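Long-range contacts in Non-structural protein 2 (Infectious bronchitis virus, PDB 7F52), which is a coronavirus replicase product of unestablished function, possibly one that acts by binding other proteins: residues Tyr506-Leu511 against Phe552-Asp557; Lys456-Trp461 against Ala485-Ala490. All blocks are in the same frame, centred on the assembly; numbering follows the deposited sequence.

Interaction 1 of 2, residues Tyr506-Leu511 against Phe552-Asp557; sequences YKVGGL and FQLLLD
Val508 and Leu554 carry this contact, in which a type II beta turn in the loop between helices 497-505 and 511-519 packs on the first turn of helix 553-561. The turn runs from Val508 to Leu511, held by a weak hydrogen bond from Leu511 N to Val508 O; Gly510, at its third position, has a positive phi of 61° and is also the N-cap of helix 511-519. Across the contact Phe552 holds the equivalent N-cap place before helix 553-561, and its backbone N is bonded to His550 ND1.

The side-chain contacts are all apolar. With Val508 CG1 anti to the backbone N (chi1 175°), that methyl reaches Leu554 CB at 3.6 Å, the two side chains crossing obliquely. The other methyl, Val508 CG2, lies 4.4 Å from Leu555 CD1, so the valine fork spans two successive residues of the helix. Leu511 divides its branches likewise: CD2 approaches Leu555 CB at 4.3 Å, whereas CD1 sits at the edge of the Phe552 ring, 4.4 Å from Phe552 CD1 and near the ring plane. Val501 and Ile505 of helix 497-505 also touch Leu555, while Val515 of helix 511-519 meets Phe552, so both helices joined by the loop add apolar contacts to helix 553-561 and its N-cap residue.

A second kind of approach is made by a side chain to backbone. No hydrogen bond links the segments, and the 259 Å² they bury arises from van der Waals packing. Leu554 CG lies anti to the carbonyl carbon (chi1 -60°), and the CD1 branch beyond it points into the turn, 4.0 Å from Gly510 O and 3.4 Å from Gly509 O.

Interaction 2 of 2, residues Lys456-Trp461 against Ala485-Ala490; sequences KSFEFW and AIVILA
The Phe458 ring of helix 455-467 meets Ala490, Val487 and Ile486 of helix 478-491. Its CG is anti to the backbone N (chi1 176°), which carries the ring across although the CB bond itself does not aim at the other helix. Ala490 CB meets the ring at its edge, near the ring plane, 3.6 Å from Phe458 CZ. Ile486 and Val487 approach differently: Ile486 CG2 lies 4.1 Å from Phe458 CD1, and Val487 CA lies 3.9 Å from Phe458 CE1, both oblique to the ring. Phe458 thus touches residues at i, i+1 and i+4 of the partner helix, covering about one turn.

Trp461 behaves in the reverse way. Its CB bond points toward helix 478-491, but with CG anti to the carbonyl carbon (chi1 -69°) the indole leads away from Val487, and CB makes the contact, 3.6 Å from Val487 CG2. That same methyl is 4.0 Å from Phe458 CE1, which places it between the phenylalanine and the tryptophan, about one helical turn apart. All five touching residues are buried, and no hydrogen bond crosses the contact.

The axes of the two short segments approach to 9.8 Å and cross at -77°, nearly perpendicular, consistent with a small interface of 211 Å². Around it, the Trp461 side chain touches Cys480, Gln483 and Met484, earlier in helix 478-491, and Leu385 of helix 377-390. Phe458 also stacks with Trp498 of helix 497-505, so three helices converge at this phenylalanine.

In the fold
Both contacts belong to the mainly helical C-terminal part of an elongated chain; their centres lie about 57 Å (interaction 1) and about 44 Å (interaction 2) from the centre of the chain, on the same side of it, and about 15 Å from each other. They follow in series: interaction 2 joins helices 455-467 and 478-491 before interaction 1 brings the loop after helix 497-505 against helix 553-561. Helix 478-491 supplies one side of interaction 2 and, through Leu489, touches Phe552 and Leu555 of interaction 1, with Leu489 CD2 3.9 Å from Phe552 CE2. Tyr506 OH packs 3.5 Å from Phe458 CB, and the two form one continuous, largely apolar cluster at this end of the protein.

Interaction 1 of 2, residues Tyr506-Leu511 against Phe552-Asp557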
loop_
_atom_site.group_PDB
_atom_site.type_symbol
_atom_site.label_atom_id
_atom_site.label_comp_id
_atom_site.label_asym_id
_atom_site.label_seq_id
_atom_site.Cartn_x
_atom_site.Cartn_y
_atom_site.Cartn_z
ATOM N N TYR A 506 30.353 20.612 -47.428
ATOM C CA TYR A 506 28.910 20.619 -47.203
ATOM C C TYR A 506 28.163 21.629 -48.077
ATOM O O TYR A 506 26.938 21.697 -48.041
ATOM C CB TYR A 506 28.605 20.853 -45.712
ATOM C CG TYR A 506 29.427 19.980 -44.794
ATOM C CD1 TYR A 506 29.239 18.601 -44.769
ATOM C CD2 TYR A 506 30.394 20.531 -43.958
ATOM C CE1 TYR A 506 29.996 17.788 -43.944
ATOM C CE2 TYR A 506 31.156 19.731 -43.124
ATOM C CZ TYR A 506 30.953 18.355 -43.116
ATOM O OH TYR A 506 31.710 17.547 -42.282
ATOM N N LYS A 507 28.904 22.399 -48.864
ATOM C CA LYS A 507 28.298 23.390 -49.746
ATOM C C LYS A 507 28.722 23.161 -51.205
ATOM O O LYS A 507 28.576 24.053 -52.046
ATOM C CB LYS A 507 28.848 24.781 -49.432
ATOM C CG LYS A 507 28.104 25.513 -48.299
ATOM C CD LYS A 507 29.048 26.343 -47.421
ATOM C CE LYS A 507 30.329 26.717 -48.154
ATOM N NZ LYS A 507 30.948 27.981 -47.652
ATOM N N VAL A 508 29.253 21.976 -51.499
ATOM C CA VAL A 508 29.478 21.566 -52.886
ATOM C C VAL A 508 28.155 20.910 -53.318
ATOM O O VAL A 508 27.833 19.799 -52.899
ATOM C CB VAL A 508 30.612 20.528 -52.995
ATOM C CG1 VAL A 508 30.749 20.026 -54.427
ATOM C CG2 VAL A 508 31.928 21.108 -52.496
ATOM N N GLY A 509 27.388 21.601 -54.154
ATOM C CA GLY A 509 26.130 21.061 -54.640
ATOM C C GLY A 509 26.275 19.731 -55.370
ATOM O O GLY A 509 27.210 19.525 -56.161
ATOM N N GLY A 510 25.350 18.818 -55.081
ATOM C CA GLY A 510 25.292 17.530 -55.752
ATOM C C GLY A 510 26.518 16.648 -55.576
ATOM O O GLY A 510 26.717 15.713 -56.355
ATOM N N LEU A 511 27.335 16.941 -54.563
ATOM C CA LEU A 511 28.523 16.134 -54.268
ATOM C C LEU A 511 28.173 14.773 -53.694
ATOM O O LEU A 511 28.741 13.757 -54.096
ATOM C CB LEU A 511 29.441 16.843 -53.279
ATOM C CG LEU A 511 30.488 15.931 -52.629
ATOM C CD1 LEU A 511 31.455 15.358 -53.667
ATOM C CD2 LEU A 511 31.249 16.680 -51.569
ATOM N N PHE A 552 35.427 12.378 -56.262
ATOM C CA PHE A 552 35.487 13.678 -55.623
ATOM C C PHE A 552 36.009 14.827 -56.469
ATOM O O PHE A 552 36.656 15.736 -55.935
ATOM C CB PHE A 552 36.391 13.504 -54.405
ATOM C CG PHE A 552 35.928 12.442 -53.459
ATOM C CD1 PHE A 552 34.692 12.539 -52.840
ATOM C CD2 PHE A 552 36.725 11.343 -53.195
ATOM C CE1 PHE A 552 34.265 11.559 -51.979
ATOM C CE2 PHE A 552 36.303 10.359 -52.325
ATOM C CZ PHE A 552 35.071 10.471 -51.716
ATOM N N GLN A 553 35.750 14.794 -57.775
ATOM C CA GLN A 553 36.180 15.907 -58.618
ATOM C C GLN A 553 35.536 17.185 -58.098
ATOM O O GLN A 553 36.248 18.139 -57.784
ATOM C CB GLN A 553 35.826 15.693 -60.098
ATOM C CG GLN A 553 36.921 15.025 -60.955
ATOM C CD GLN A 553 38.294 15.677 -60.821
ATOM O OE1 GLN A 553 38.412 16.865 -60.512
ATOM N NE2 GLN A 553 39.342 14.891 -61.059
ATOM N N LEU A 554 34.207 17.175 -57.968
ATOM C CA LEU A 554 33.459 18.324 -57.451
ATOM C C LEU A 554 34.128 18.903 -56.208
ATOM O O LEU A 554 34.232 20.121 -56.057
ATOM C CB LEU A 554 32.010 17.943 -57.110
ATOM C CG LEU A 554 31.075 17.402 -58.198
ATOM C CD1 LEU A 554 29.643 17.898 -57.981
ATOM C CD2 LEU A 554 31.570 17.755 -59.592
ATOM N N LEU A 555 34.595 18.025 -55.327
ATOM C CA LEU A 555 35.227 18.469 -54.087
ATOM C C LEU A 555 36.651 18.988 -54.327
ATOM O O LEU A 555 37.053 19.989 -53.734
ATOM C CB LEU A 555 35.244 17.340 -53.043
ATOM C CG LEU A 555 36.067 17.692 -51.800
ATOM C CD1 LEU A 555 35.435 18.849 -51.037
ATOM C CD2 LEU A 555 36.282 16.495 -50.909
ATOM N N LEU A 556 37.411 18.310 -55.180
ATOM C CA LEU A 556 38.748 18.789 -55.523
ATOM C C LEU A 556 38.685 20.193 -56.154
ATOM O O LEU A 556 39.563 21.032 -55.922
ATOM C CB LEU A 556 39.458 17.799 -56.454
ATOM C CG LEU A 556 40.037 16.561 -55.743
ATOM C CD1 LEU A 556 40.940 15.697 -56.636
ATOM C CD2 LEU A 556 40.776 16.982 -54.470
ATOM N N ASP A 557 37.623 20.450 -56.916
ATOM C CA ASP A 557 37.398 21.754 -57.534
ATOM C C ASP A 557 37.277 22.844 -56.493
ATOM O O ASP A 557 38.085 23.774 -56.450
ATOM C CB ASP A 557 36.131 21.748 -58.395
ATOM C CG ASP A 557 36.274 20.900 -59.635
ATOM O OD1 ASP A 557 37.413 20.465 -59.929
ATOM O OD2 ASP A 557 35.248 20.689 -60.318
#

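Interaction 2 of 2, residues Lys456-Trp461 against Ala485-Ala490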
loop_
_atom_site.group_PDB
_atom_site.type_symbol
_atom_site.label_atom_id
_atom_site.label_comp_id
_atom_site.label_asym_id
_atom_site.label_seq_id
_atom_site.Cartn_x
_atom_site.Cartn_y
_atom_site.Cartn_z
ATOM N N LYS A 456 26.712 16.703 -38.979
ATOM C CA LYS A 456 26.344 15.815 -37.870
ATOM C C LYS A 456 26.286 14.384 -38.394
ATOM O O LYS A 456 26.569 13.428 -37.667
ATOM C CB LYS A 456 25.003 16.210 -37.218
ATOM C CG LYS A 456 23.741 15.615 -37.857
ATOM C CD LYS A 456 22.513 15.796 -36.950
ATOM C CE LYS A 456 21.185 15.471 -37.667
ATOM N NZ LYS A 456 21.008 14.034 -38.047
ATOM N N SER A 457 25.902 14.261 -39.663
ATOM C CA SER A 457 26.030 13.025 -40.419
ATOM C C SER A 457 27.486 12.606 -40.477
ATOM O O SER A 457 27.826 11.457 -40.180
ATOM C CB SER A 457 25.458 13.205 -41.822
ATOM O OG SER A 457 26.322 12.656 -42.794
ATOM N N PHE A 458 28.358 13.537 -40.829
ATOM C CA PHE A 458 29.778 13.221 -40.799
ATOM C C PHE A 458 30.224 12.866 -39.378
ATOM O O PHE A 458 31.129 12.064 -39.182
ATOM C CB PHE A 458 30.616 14.386 -41.331
ATOM C CG PHE A 458 32.099 14.155 -41.229
ATOM C CD1 PHE A 458 32.750 13.372 -42.156
ATOM C CD2 PHE A 458 32.834 14.712 -40.194
ATOM C CE1 PHE A 458 34.108 13.152 -42.057
ATOM C CE2 PHE A 458 34.197 14.497 -40.092
ATOM C CZ PHE A 458 34.833 13.716 -41.018
ATOM N N GLU A 459 29.590 13.468 -38.384
ATOM C CA GLU A 459 30.065 13.318 -37.019
ATOM C C GLU A 459 29.741 11.924 -36.469
ATOM O O GLU A 459 30.586 11.272 -35.848
ATOM C CB GLU A 459 29.474 14.412 -36.133
ATOM C CG GLU A 459 30.364 15.637 -36.020
ATOM C CD GLU A 459 31.814 15.267 -35.776
ATOM O OE1 GLU A 459 32.086 14.620 -34.742
ATOM O OE2 GLU A 459 32.681 15.611 -36.621
ATOM N N PHE A 460 28.516 11.478 -36.708
ATOM C CA PHE A 460 28.124 10.118 -36.383
ATOM C C PHE A 460 29.082 9.062 -36.945
ATOM O O PHE A 460 29.592 8.222 -36.206
ATOM C CB PHE A 460 26.721 9.843 -36.907
ATOM C CG PHE A 460 26.251 8.465 -36.619
ATOM C CD1 PHE A 460 25.842 8.122 -35.343
ATOM C CD2 PHE A 460 26.243 7.504 -37.614
ATOM C CE1 PHE A 460 25.422 6.839 -35.063
ATOM C CE2 PHE A 460 25.819 6.210 -37.339
ATOM C CZ PHE A 460 25.411 5.881 -36.074
ATOM N N TRP A 461 29.328 9.116 -38.252
ATOM C CA TRP A 461 30.121 8.093 -38.916
ATOM C C TRP A 461 31.597 8.184 -38.541
ATOM O O TRP A 461 32.335 7.197 -38.624
ATOM C CB TRP A 461 29.932 8.173 -40.440
ATOM C CG TRP A 461 28.546 7.766 -40.841
ATOM C CD1 TRP A 461 27.498 8.592 -41.144
ATOM C CD2 TRP A 461 28.037 6.423 -40.929
ATOM N NE1 TRP A 461 26.374 7.847 -41.439
ATOM C CE2 TRP A 461 26.677 6.513 -41.304
ATOM C CE3 TRP A 461 28.605 5.152 -40.749
ATOM C CZ2 TRP A 461 25.869 5.377 -41.484
ATOM C CZ3 TRP A 461 27.804 4.024 -40.940
ATOM C CH2 TRP A 461 26.454 4.147 -41.307
ATOM N N ALA A 485 32.925 6.251 -46.971
ATOM C CA ALA A 485 33.907 6.744 -47.955
ATOM C C ALA A 485 34.379 8.158 -47.609
ATOM O O ALA A 485 35.585 8.424 -47.560
ATOM C CB ALA A 485 33.330 6.712 -49.370
ATOM N N ILE A 486 33.439 9.057 -47.330
ATOM C CA ILE A 486 33.817 10.422 -46.940
ATOM C C ILE A 486 34.655 10.454 -45.637
ATOM O O ILE A 486 35.658 11.182 -45.566
ATOM C CB ILE A 486 32.564 11.322 -46.801
ATOM C CG1 ILE A 486 31.909 11.521 -48.164
ATOM C CG2 ILE A 486 32.920 12.668 -46.207
ATOM C CD1 ILE A 486 30.462 11.931 -48.068
ATOM N N VAL A 487 34.262 9.668 -44.627
ATOM C CA VAL A 487 35.029 9.563 -43.377
ATOM C C VAL A 487 36.475 9.078 -43.600
ATOM O O VAL A 487 37.426 9.655 -43.057
ATOM C CB VAL A 487 34.325 8.603 -42.356
ATOM C CG1 VAL A 487 35.311 8.097 -41.304
ATOM C CG2 VAL A 487 33.147 9.294 -41.665
ATOM N N ILE A 488 36.637 8.014 -44.388
ATOM C CA ILE A 488 37.964 7.484 -44.737
ATOM C C ILE A 488 38.855 8.544 -45.404
ATOM O O ILE A 488 40.055 8.662 -45.101
ATOM C CB ILE A 488 37.861 6.284 -45.703
ATOM C CG1 ILE A 488 36.967 5.184 -45.138
ATOM C CG2 ILE A 488 39.251 5.751 -46.047
ATOM C CD1 ILE A 488 37.696 4.166 -44.288
ATOM N N LEU A 489 38.273 9.292 -46.341
ATOM C CA LEU A 489 39.028 10.350 -47.011
ATOM C C LEU A 489 39.303 11.548 -46.105
ATOM O O LEU A 489 40.161 12.377 -46.420
ATOM C CB LEU A 489 38.225 10.993 -48.148
ATOM C CG LEU A 489 38.815 12.280 -48.745
ATOM C CD1 LEU A 489 40.213 12.033 -49.308
ATOM C CD2 LEU A 489 37.907 12.841 -49.824
ATOM N N ALA A 490 38.607 11.619 -44.968
ATOM C CA ALA A 490 38.844 12.704 -44.026
ATOM C C ALA A 490 39.957 12.222 -43.103
ATOM O O ALA A 490 40.713 13.025 -42.558
ATOM C CB ALA A 490 37.644 12.976 -43.154
#